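Local structure of uncharacterized protein (Bombyx mori, 5AZ1) at residues Val220-Pro225 with Ile272-Lys277; Asp15-Leu20 with Tyr66-Thr71. The protein probably catalyses the NADPH-dependent reduction of aldehydes or ketones, as a TIM-barrel member of the aldo/keto reductase family. One frame throughout, in Å; residues are numbered along the deposited sequence.

How the interactions relate
Both interactions belong to one TIM barrel and both are buried. Interaction 1 joins strands 219-223 and 273-274 side by side. It is held by backbone hydrogen bonds, and its loop ends grip the cofactor. Interaction 2 sets the N-terminal segment 15-20 against strand 68-70. It rests on one histidine bond, apolar packing and a water bridge, and Arg67 at its border is partly exposed. The two meet where Ser274 N probably hydrogen-bonds to Ala19 O, 3.1 Å away. Ile275 of interaction 1 also packs on Asp70 of interaction 2. NADPH touches both, though in interaction 2 its direct hydrogen bond is to Asp70.

Interaction 1: residues Val220-Pro225 with Ile272-Lys277; sequences VVAYSP and IVSIPK. With NDP (NADPH dihydro-nicotinamide-adenine-dinucleotide phosphate), chain J.
In the aldo/keto reductase barrel, strands 219-223 and 273-274 run parallel, with Val221 beside Val273 and Ala222 beside Ser274. Three backbone bonds hold them. Val273 N donates to Val220 O at 3.0 Å. Ala222 N donates to Val273 O in a short, straight bond (2.6 Å, 172°). Ile275 N reaches Ala222 O at 3.2 Å.

The two valines share a face of the sheet and point the same way, with Val221 CG2 3.7 Å from Val273 CB. The other branch, CG1 of Val221, meets Ile275 CG2 at about a right angle. On the face of Ala222 and Ser274, the methyl of Ala222 rests on Ile272 CG2. Ser274, and Pro225 in the loop beyond, touch Leu264 and Leu267 of helix 259-269.

Past the strands, both chains turn to NADPH. Tyr223 has CG between its backbone N and carbonyl carbon (chi1 73°), which places the ring flat against the nicotinamide. NDP C3N sits 3.3 Å above the ring plane, over the centre. Tyr223 OH is hydrogen-bonded to Asn176. Replacing Tyr223 by an alanine would probably leave the nicotinamide without its aromatic floor, freer to tilt, and Asn176 without its phenol partner. Ile275 CG1 and CD1 press on the nicotinamide ribose from the neighbouring strand.

Ser224 OG donates to NDP O1N, and Lys277 N donates to O2A of the other phosphate. Lys277 bends at chi2 and carries NZ to O1X of the ribose 2'-phosphate, 2.7 Å away. The loops after the strands thus grip all three phosphate groups, through a hydroxyl, a backbone N-H and what is probably an ammonium group. The bond from Lys277 to the 2'-phosphate, a group NADH lacks, is consistent with a preference for NADPH.

Interaction 2: residues Asp15-Leu20 with Tyr66-Thr71; sequences DEIPAL and YRHIDT. With NDP (NADPH dihydro-nicotinamide-adenine-dinucleotide phosphate), chain J; ACT (acetate ion), chain G.
His68 and Pro18 join strand 68-70 of the barrel to the N-terminal hairpin of strands 8-10 and 16-18, which closes the barrel floor in this family. His68 CB lies against the proline ring, 3.8 Å from both Pro18 CB and CG. Leu20 O is also close to this CB, at 3.5 Å. CG is anti to the backbone N (chi1 172°), which brings ND1 up to the carbonyl of Pro18. ND1 donates to Pro18 O at 3.0 Å in a nearly straight bond (168°). The oxygen lies in the ring plane, at its edge, while the donor is tilted 19° from the carbonyl plane. Farther out, CE1 packs on Ile17 CG1. Phe100 meets the ring from strand 100-105, and Val273 and Ile275 of interaction 1 also touch His68.

Beside the histidine, Leu20 CD2 leans on the phenol end of Tyr66, 3.6 Å from OH. That hydroxyl is hydrogen-bonded to Val284 O. A water donates to Leu20 O and accepts from Arg67 N, bridging the segments. Arg67 pairs through NE and NH2 with an acetate, probably from the crystallisation liquor.

A carbonyl can only accept, so ND1 probably carries a proton, and the bond helps to hold the imidazole's rotation. It also satisfies the Pro18 carbonyl at a buried join.

Interaction 1: residues Val220-Pro225 with Ile272-Lys277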
loop_
_atom_site.group_PDB
_atom_site.type_symbol
_atom_site.label_atom_id
_atom_site.label_comp_id
_atom_site.label_asym_id
_atom_site.label_seq_id
_atom_site.Cartn_x
_atom_site.Cartn_y
_atom_site.Cartn_z
ATOM N N VAL A 220 7.753 5.622 -3.671
ATOM C CA VAL A 220 6.372 5.440 -3.987
ATOM C C VAL A 220 6.004 3.944 -3.865
ATOM O O VAL A 220 6.707 3.054 -4.404
ATOM C CB VAL A 220 6.048 5.997 -5.371
ATOM C CG1 VAL A 220 4.606 5.760 -5.752
ATOM C CG2 VAL A 220 6.284 7.484 -5.414
ATOM N N VAL A 221 4.907 3.677 -3.156
ATOM C CA VAL A 221 4.432 2.316 -2.993
ATOM C C VAL A 221 3.028 2.285 -3.558
ATOM O O VAL A 221 2.196 3.050 -3.115
ATOM C CB VAL A 221 4.445 1.901 -1.507
ATOM C CG1 VAL A 221 3.703 0.551 -1.306
ATOM C CG2 VAL A 221 5.873 1.846 -0.984
ATOM N N ALA A 222 2.796 1.402 -4.526
ATOM C CA ALA A 222 1.551 1.354 -5.260
ATOM C C ALA A 222 0.607 0.374 -4.612
ATOM O O ALA A 222 0.923 -0.814 -4.600
ATOM C CB ALA A 222 1.807 0.886 -6.699
ATOM N N TYR A 223 -0.518 0.849 -4.093
ATOM C CA TYR A 223 -1.643 -0.035 -3.857
ATOM C C TYR A 223 -2.578 -0.100 -5.026
ATOM O O TYR A 223 -2.530 0.762 -5.873
ATOM C CB TYR A 223 -2.392 0.359 -2.607
ATOM C CG TYR A 223 -3.270 1.604 -2.562
ATOM C CD1 TYR A 223 -4.548 1.622 -3.157
ATOM C CD2 TYR A 223 -2.915 2.697 -1.814
ATOM C CE1 TYR A 223 -5.378 2.711 -3.040
ATOM C CE2 TYR A 223 -3.732 3.785 -1.687
ATOM C CZ TYR A 223 -4.979 3.797 -2.285
ATOM O OH TYR A 223 -5.843 4.878 -2.102
ATOM N N SER A 224 -3.496 -1.084 -5.006
ATOM C CA SER A 224 -4.351 -1.427 -6.172
ATOM C C SER A 224 -3.576 -1.376 -7.488
ATOM O O SER A 224 -3.999 -0.763 -8.454
ATOM C CB SER A 224 -5.575 -0.541 -6.278
ATOM O OG SER A 224 -6.370 -0.549 -5.061
ATOM N N PRO A 225 -2.462 -2.073 -7.531
ATOM C CA PRO A 225 -1.621 -2.054 -8.721
ATOM C C PRO A 225 -2.220 -2.686 -9.974
ATOM O O PRO A 225 -1.684 -2.468 -11.059
ATOM C CB PRO A 225 -0.354 -2.792 -8.257
ATOM C CG PRO A 225 -0.885 -3.762 -7.230
ATOM C CD PRO A 225 -1.973 -3.032 -6.507
ATOM N N ILE A 272 8.782 1.933 -8.666
ATOM C CA ILE A 272 7.642 1.934 -7.776
ATOM C C ILE A 272 7.469 0.545 -7.163
ATOM O O ILE A 272 7.503 -0.472 -7.887
ATOM C CB ILE A 272 6.355 2.307 -8.571
ATOM C CG1 ILE A 272 6.494 3.743 -9.057
ATOM C CG2 ILE A 272 5.124 2.183 -7.714
ATOM C CD1 ILE A 272 5.397 4.199 -10.028
ATOM N N VAL A 273 7.306 0.520 -5.833
ATOM C CA VAL A 273 7.082 -0.686 -5.047
ATOM C C VAL A 273 5.616 -1.044 -5.263
ATOM O O VAL A 273 4.801 -0.154 -5.241
ATOM C CB VAL A 273 7.297 -0.421 -3.543
ATOM C CG1 VAL A 273 6.888 -1.653 -2.682
ATOM C CG2 VAL A 273 8.741 0.035 -3.252
ATOM N N SER A 274 5.303 -2.319 -5.491
ATOM C CA SER A 274 3.924 -2.858 -5.519
ATOM C C SER A 274 3.542 -3.709 -4.331
ATOM O O SER A 274 4.346 -4.523 -3.895
ATOM C CB SER A 274 3.741 -3.780 -6.703
ATOM O OG SER A 274 3.585 -2.915 -7.783
ATOM N N ILE A 275 2.284 -3.583 -3.938
ATOM C CA ILE A 275 1.677 -4.386 -2.916
ATOM C C ILE A 275 0.355 -5.015 -3.437
ATOM O O ILE A 275 -0.751 -4.779 -2.959
ATOM C CB ILE A 275 1.546 -3.623 -1.554
ATOM C CG1 ILE A 275 0.733 -2.374 -1.634
ATOM C CG2 ILE A 275 2.917 -3.181 -0.984
ATOM C CD1 ILE A 275 0.584 -1.696 -0.266
ATOM N N PRO A 276 0.477 -5.874 -4.448
ATOM C CA PRO A 276 -0.709 -6.679 -4.792
ATOM C C PRO A 276 -1.272 -7.538 -3.635
ATOM O O PRO A 276 -0.539 -7.993 -2.776
ATOM C CB PRO A 276 -0.158 -7.630 -5.829
ATOM C CG PRO A 276 1.252 -7.817 -5.386
ATOM C CD PRO A 276 1.704 -6.444 -5.001
ATOM N N LYS A 277 -2.571 -7.756 -3.664
ATOM C CA LYS A 277 -3.223 -8.643 -2.765
ATOM C C LYS A 277 -3.710 -9.875 -3.527
ATOM O O LYS A 277 -4.280 -9.742 -4.621
ATOM C CB LYS A 277 -4.387 -7.931 -2.106
ATOM C CG LYS A 277 -5.264 -8.826 -1.196
ATOM C CD LYS A 277 -6.551 -9.235 -1.929
ATOM C CE LYS A 277 -7.367 -10.282 -1.203
ATOM N NZ LYS A 277 -8.350 -10.909 -2.124
HETATM P PA NDP J . -5.018 -5.409 -6.101
HETATM O O1A NDP J . -4.804 -4.485 -7.303
HETATM O O2A NDP J . -3.876 -6.043 -5.384
HETATM O O5B NDP J . -5.891 -6.653 -6.716
HETATM C C5B NDP J . -6.557 -7.595 -5.891
HETATM C C4B NDP J . -7.250 -8.639 -6.761
HETATM O O4B NDP J . -6.369 -9.156 -7.773
HETATM C C3B NDP J . -7.753 -9.838 -5.928
HETATM O O3B NDP J . -9.158 -9.965 -6.094
HETATM C C2B NDP J . -6.942 -11.034 -6.438
HETATM O O2B NDP J . -7.630 -12.288 -6.436
HETATM C C1B NDP J . -6.502 -10.587 -7.821
HETATM N N9A NDP J . -5.178 -11.049 -8.224
HETATM C C8A NDP J . -4.023 -10.893 -7.538
HETATM N N7A NDP J . -2.982 -11.396 -8.226
HETATM C C5A NDP J . -3.482 -11.840 -9.395
HETATM C C6A NDP J . -2.905 -12.486 -10.573
HETATM N N6A NDP J . -1.555 -12.705 -10.573
HETATM N N1A NDP J . -3.776 -12.826 -11.585
HETATM C C2A NDP J . -5.112 -12.587 -11.529
HETATM N N3A NDP J . -5.705 -11.986 -10.479
HETATM C C4A NDP J . -4.937 -11.606 -9.408
HETATM O O3 NDP J . -6.093 -4.710 -5.141
HETATM P PN NDP J . -5.883 -4.235 -3.630
HETATM O O1N NDP J . -6.440 -2.845 -3.582
HETATM O O2N NDP J . -6.403 -5.297 -2.669
HETATM O O5D NDP J . -4.255 -4.307 -3.492
HETATM C C5D NDP J . -3.581 -3.477 -2.636
HETATM C C4D NDP J . -3.218 -3.850 -1.213
HETATM O O4D NDP J . -2.673 -2.554 -0.858
HETATM C C3D NDP J . -4.204 -4.124 -0.075
HETATM O O3D NDP J . -4.205 -5.484 0.289
HETATM C C2D NDP J . -3.615 -3.292 1.060
HETATM O O2D NDP J . -2.476 -3.991 1.615
HETATM C C1D NDP J . -3.214 -2.000 0.330
HETATM N N1N NDP J . -4.257 -0.893 0.099
HETATM C C2N NDP J . -3.996 0.317 0.678
HETATM C C3N NDP J . -4.849 1.434 0.604
HETATM C C7N NDP J . -4.460 2.739 1.273
HETATM O O7N NDP J . -5.367 3.568 1.409
HETATM N N7N NDP J . -3.180 2.975 1.721
HETATM C C4N NDP J . -6.190 1.320 -0.118
HETATM C C5N NDP J . -6.375 -0.006 -0.739
HETATM C C6N NDP J . -5.427 -1.019 -0.612
HETATM P P2B NDP J . -7.519 -13.379 -5.235
HETATM O O1X NDP J . -7.322 -12.645 -3.893
HETATM O O2X NDP J . -8.921 -13.931 -5.243
HETATM O O3X NDP J . -6.328 -14.172 -5.698
#

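Interaction 2: residues Asp15-Leu20 with Tyr66-Thr71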
loop_
_atom_site.group_PDB
_atom_site.type_symbol
_atom_site.label_atom_id
_atom_site.label_comp_id
_atom_site.label_asym_id
_atom_site.label_seq_id
_atom_site.Cartn_x
_atom_site.Cartn_y
_atom_site.Cartn_z
ATOM N N ASP A 15 17.318 2.615 5.230
ATOM C CA ASP A 15 16.794 1.247 5.266
ATOM C C ASP A 15 16.360 0.813 3.878
ATOM O O ASP A 15 16.123 1.590 3.025
ATOM C CB ASP A 15 15.573 1.136 6.222
ATOM C CG ASP A 15 15.925 1.363 7.684
ATOM O OD1 ASP A 15 17.106 1.212 8.046
ATOM O OD2 ASP A 15 15.016 1.708 8.483
ATOM N N GLU A 16 16.202 -0.468 3.720
ATOM C CA GLU A 16 15.706 -1.084 2.481
ATOM C C GLU A 16 14.272 -1.458 2.572
ATOM O O GLU A 16 13.823 -1.946 3.607
ATOM C CB GLU A 16 16.425 -2.429 2.282
ATOM C CG GLU A 16 17.875 -2.191 2.090
ATOM C CD GLU A 16 18.552 -3.376 1.448
ATOM O OE1 GLU A 16 18.504 -4.478 1.994
ATOM O OE2 GLU A 16 19.111 -3.151 0.419
ATOM N N ILE A 17 13.606 -1.370 1.453
ATOM C CA ILE A 17 12.273 -1.825 1.349
ATOM C C ILE A 17 12.156 -2.768 0.131
ATOM O O ILE A 17 12.555 -2.426 -0.944
ATOM C CB ILE A 17 11.301 -0.681 1.268
ATOM C CG1 ILE A 17 9.830 -1.204 1.325
ATOM C CG2 ILE A 17 11.477 0.174 0.003
ATOM C CD1 ILE A 17 8.860 -0.097 1.661
ATOM N N PRO A 18 11.652 -3.979 0.328
ATOM C CA PRO A 18 11.497 -4.871 -0.842
ATOM C C PRO A 18 10.494 -4.331 -1.833
ATOM O O PRO A 18 9.380 -3.822 -1.440
ATOM C CB PRO A 18 10.976 -6.194 -0.230
ATOM C CG PRO A 18 11.497 -6.179 1.211
ATOM C CD PRO A 18 11.421 -4.685 1.604
ATOM N N ALA A 19 10.853 -4.491 -3.102
ATOM C CA ALA A 19 10.158 -3.894 -4.219
ATOM C C ALA A 19 8.797 -4.454 -4.444
ATOM O O ALA A 19 8.008 -3.868 -5.184
ATOM C CB ALA A 19 10.962 -4.107 -5.469
ATOM N N LEU A 20 8.503 -5.605 -3.829
ATOM C CA LEU A 20 7.153 -6.199 -3.854
ATOM C C LEU A 20 6.769 -6.624 -2.459
ATOM O O LEU A 20 7.595 -7.104 -1.711
ATOM C CB LEU A 20 7.164 -7.404 -4.739
ATOM C CG LEU A 20 5.901 -8.249 -4.941
ATOM C CD1 LEU A 20 5.083 -7.589 -6.011
ATOM C CD2 LEU A 20 6.274 -9.666 -5.409
ATOM N N TYR A 66 9.082 -13.956 -0.075
ATOM C CA TYR A 66 8.503 -12.677 0.294
ATOM C C TYR A 66 8.930 -12.315 1.740
ATOM O O TYR A 66 8.925 -13.165 2.677
ATOM C CB TYR A 66 7.007 -12.700 0.273
ATOM C CG TYR A 66 6.292 -12.596 -1.069
ATOM C CD1 TYR A 66 6.407 -13.581 -2.056
ATOM C CD2 TYR A 66 5.427 -11.539 -1.325
ATOM C CE1 TYR A 66 5.633 -13.510 -3.225
ATOM C CE2 TYR A 66 4.704 -11.456 -2.494
ATOM C CZ TYR A 66 4.797 -12.438 -3.449
ATOM O OH TYR A 66 4.011 -12.315 -4.624
ATOM N N ARG A 67 9.313 -11.058 1.897
ATOM C CA ARG A 67 9.626 -10.480 3.171
ATOM C C ARG A 67 8.791 -9.241 3.586
ATOM O O ARG A 67 8.773 -8.877 4.779
ATOM C CB ARG A 67 11.079 -10.119 3.147
ATOM C CG ARG A 67 12.005 -11.306 2.875
ATOM C CD ARG A 67 12.052 -12.282 4.064
ATOM N NE ARG A 67 12.860 -13.442 3.792
ATOM C CZ ARG A 67 12.402 -14.611 3.327
ATOM N NH1 ARG A 67 11.127 -14.848 3.055
ATOM N NH2 ARG A 67 13.269 -15.566 3.115
ATOM N N HIS A 68 8.102 -8.612 2.636
ATOM C CA HIS A 68 7.439 -7.333 2.876
ATOM C C HIS A 68 5.970 -7.643 3.019
ATOM O O HIS A 68 5.357 -8.234 2.150
ATOM C CB HIS A 68 7.754 -6.369 1.701
ATOM C CG HIS A 68 7.001 -5.069 1.690
ATOM N ND1 HIS A 68 7.311 -4.069 0.783
ATOM C CD2 HIS A 68 5.973 -4.590 2.437
ATOM C CE1 HIS A 68 6.480 -3.057 0.947
ATOM N NE2 HIS A 68 5.687 -3.329 1.969
ATOM N N ILE A 69 5.391 -7.195 4.121
ATOM C CA ILE A 69 3.993 -7.392 4.410
ATOM C C ILE A 69 3.304 -6.073 4.726
ATOM O O ILE A 69 3.715 -5.368 5.614
ATOM C CB ILE A 69 3.843 -8.300 5.669
ATOM C CG1 ILE A 69 4.469 -9.657 5.428
ATOM C CG2 ILE A 69 2.369 -8.448 6.065
ATOM C CD1 ILE A 69 4.678 -10.432 6.719
ATOM N N ASP A 70 2.213 -5.761 4.051
ATOM C CA ASP A 70 1.609 -4.429 4.229
ATOM C C ASP A 70 0.364 -4.670 4.975
ATOM O O ASP A 70 -0.474 -5.450 4.498
ATOM C CB ASP A 70 1.235 -3.821 2.865
ATOM C CG ASP A 70 0.631 -2.470 3.004
ATOM O OD1 ASP A 70 1.402 -1.511 3.231
ATOM O OD2 ASP A 70 -0.609 -2.366 2.899
ATOM N N THR A 71 0.193 -4.026 6.131
ATOM C CA THR A 71 -1.084 -4.167 6.793
ATOM C C THR A 71 -1.485 -2.880 7.455
ATOM O O THR A 71 -0.856 -1.870 7.236
ATOM C CB THR A 71 -1.080 -5.374 7.795
ATOM O OG1 THR A 71 -2.426 -5.750 8.097
ATOM C CG2 THR A 71 -0.370 -5.067 9.065
HETATM P PA NDP J . -5.018 -5.409 -6.101
HETATM O O1A NDP J . -4.804 -4.485 -7.303
HETATM O O2A NDP J . -3.876 -6.043 -5.384
HETATM O O5B NDP J . -5.891 -6.653 -6.716
HETATM C C5B NDP J . -6.557 -7.595 -5.891
HETATM C C4B NDP J . -7.250 -8.639 -6.761
HETATM O O4B NDP J . -6.369 -9.156 -7.773
HETATM C C3B NDP J . -7.753 -9.838 -5.928
HETATM O O3B NDP J . -9.158 -9.965 -6.094
HETATM C C2B NDP J . -6.942 -11.034 -6.438
HETATM O O2B NDP J . -7.630 -12.288 -6.436
HETATM C C1B NDP J . -6.502 -10.587 -7.821
HETATM N N9A NDP J . -5.178 -11.049 -8.224
HETATM C C8A NDP J . -4.023 -10.893 -7.538
HETATM N N7A NDP J . -2.982 -11.396 -8.226
HETATM C C5A NDP J . -3.482 -11.840 -9.395
HETATM C C6A NDP J . -2.905 -12.486 -10.573
HETATM N N6A NDP J . -1.555 -12.705 -10.573
HETATM N N1A NDP J . -3.776 -12.826 -11.585
HETATM C C2A NDP J . -5.112 -12.587 -11.529
HETATM N N3A NDP J . -5.705 -11.986 -10.479
HETATM C C4A NDP J . -4.937 -11.606 -9.408
HETATM O O3 NDP J . -6.093 -4.710 -5.141
HETATM P PN NDP J . -5.883 -4.235 -3.630
HETATM O O1N NDP J . -6.440 -2.845 -3.582
HETATM O O2N NDP J . -6.403 -5.297 -2.669
HETATM O O5D NDP J . -4.255 -4.307 -3.492
HETATM C C5D NDP J . -3.581 -3.477 -2.636
HETATM C C4D NDP J . -3.218 -3.850 -1.213
HETATM O O4D NDP J . -2.673 -2.554 -0.858
HETATM C C3D NDP J . -4.204 -4.124 -0.075
HETATM O O3D NDP J . -4.205 -5.484 0.289
HETATM C C2D NDP J . -3.615 -3.292 1.060
HETATM O O2D NDP J . -2.476 -3.991 1.615
HETATM C C1D NDP J . -3.214 -2.000 0.330
HETATM N N1N NDP J . -4.257 -0.893 0.099
HETATM C C2N NDP J . -3.996 0.317 0.678
HETATM C C3N NDP J . -4.849 1.434 0.604
HETATM C C7N NDP J . -4.460 2.739 1.273
HETATM O O7N NDP J . -5.367 3.568 1.409
HETATM N N7N NDP J . -3.180 2.975 1.721
HETATM C C4N NDP J . -6.190 1.320 -0.118
HETATM C C5N NDP J . -6.375 -0.006 -0.739
HETATM C C6N NDP J . -5.427 -1.019 -0.612
HETATM P P2B NDP J . -7.519 -13.379 -5.235
HETATM O O1X NDP J . -7.322 -12.645 -3.893
HETATM O O2X NDP J . -8.921 -13.931 -5.243
HETATM O O3X NDP J . -6.328 -14.172 -5.698
HETATM C C ACT G . 16.423 -13.820 4.138
HETATM O O ACT G . 15.723 -12.799 3.889
HETATM O OXT ACT G . 15.901 -14.947 4.249
HETATM C CH3 ACT G . 17.903 -13.735 4.330
HETATM O O HOH W 1 8.800 -9.165 -0.269
#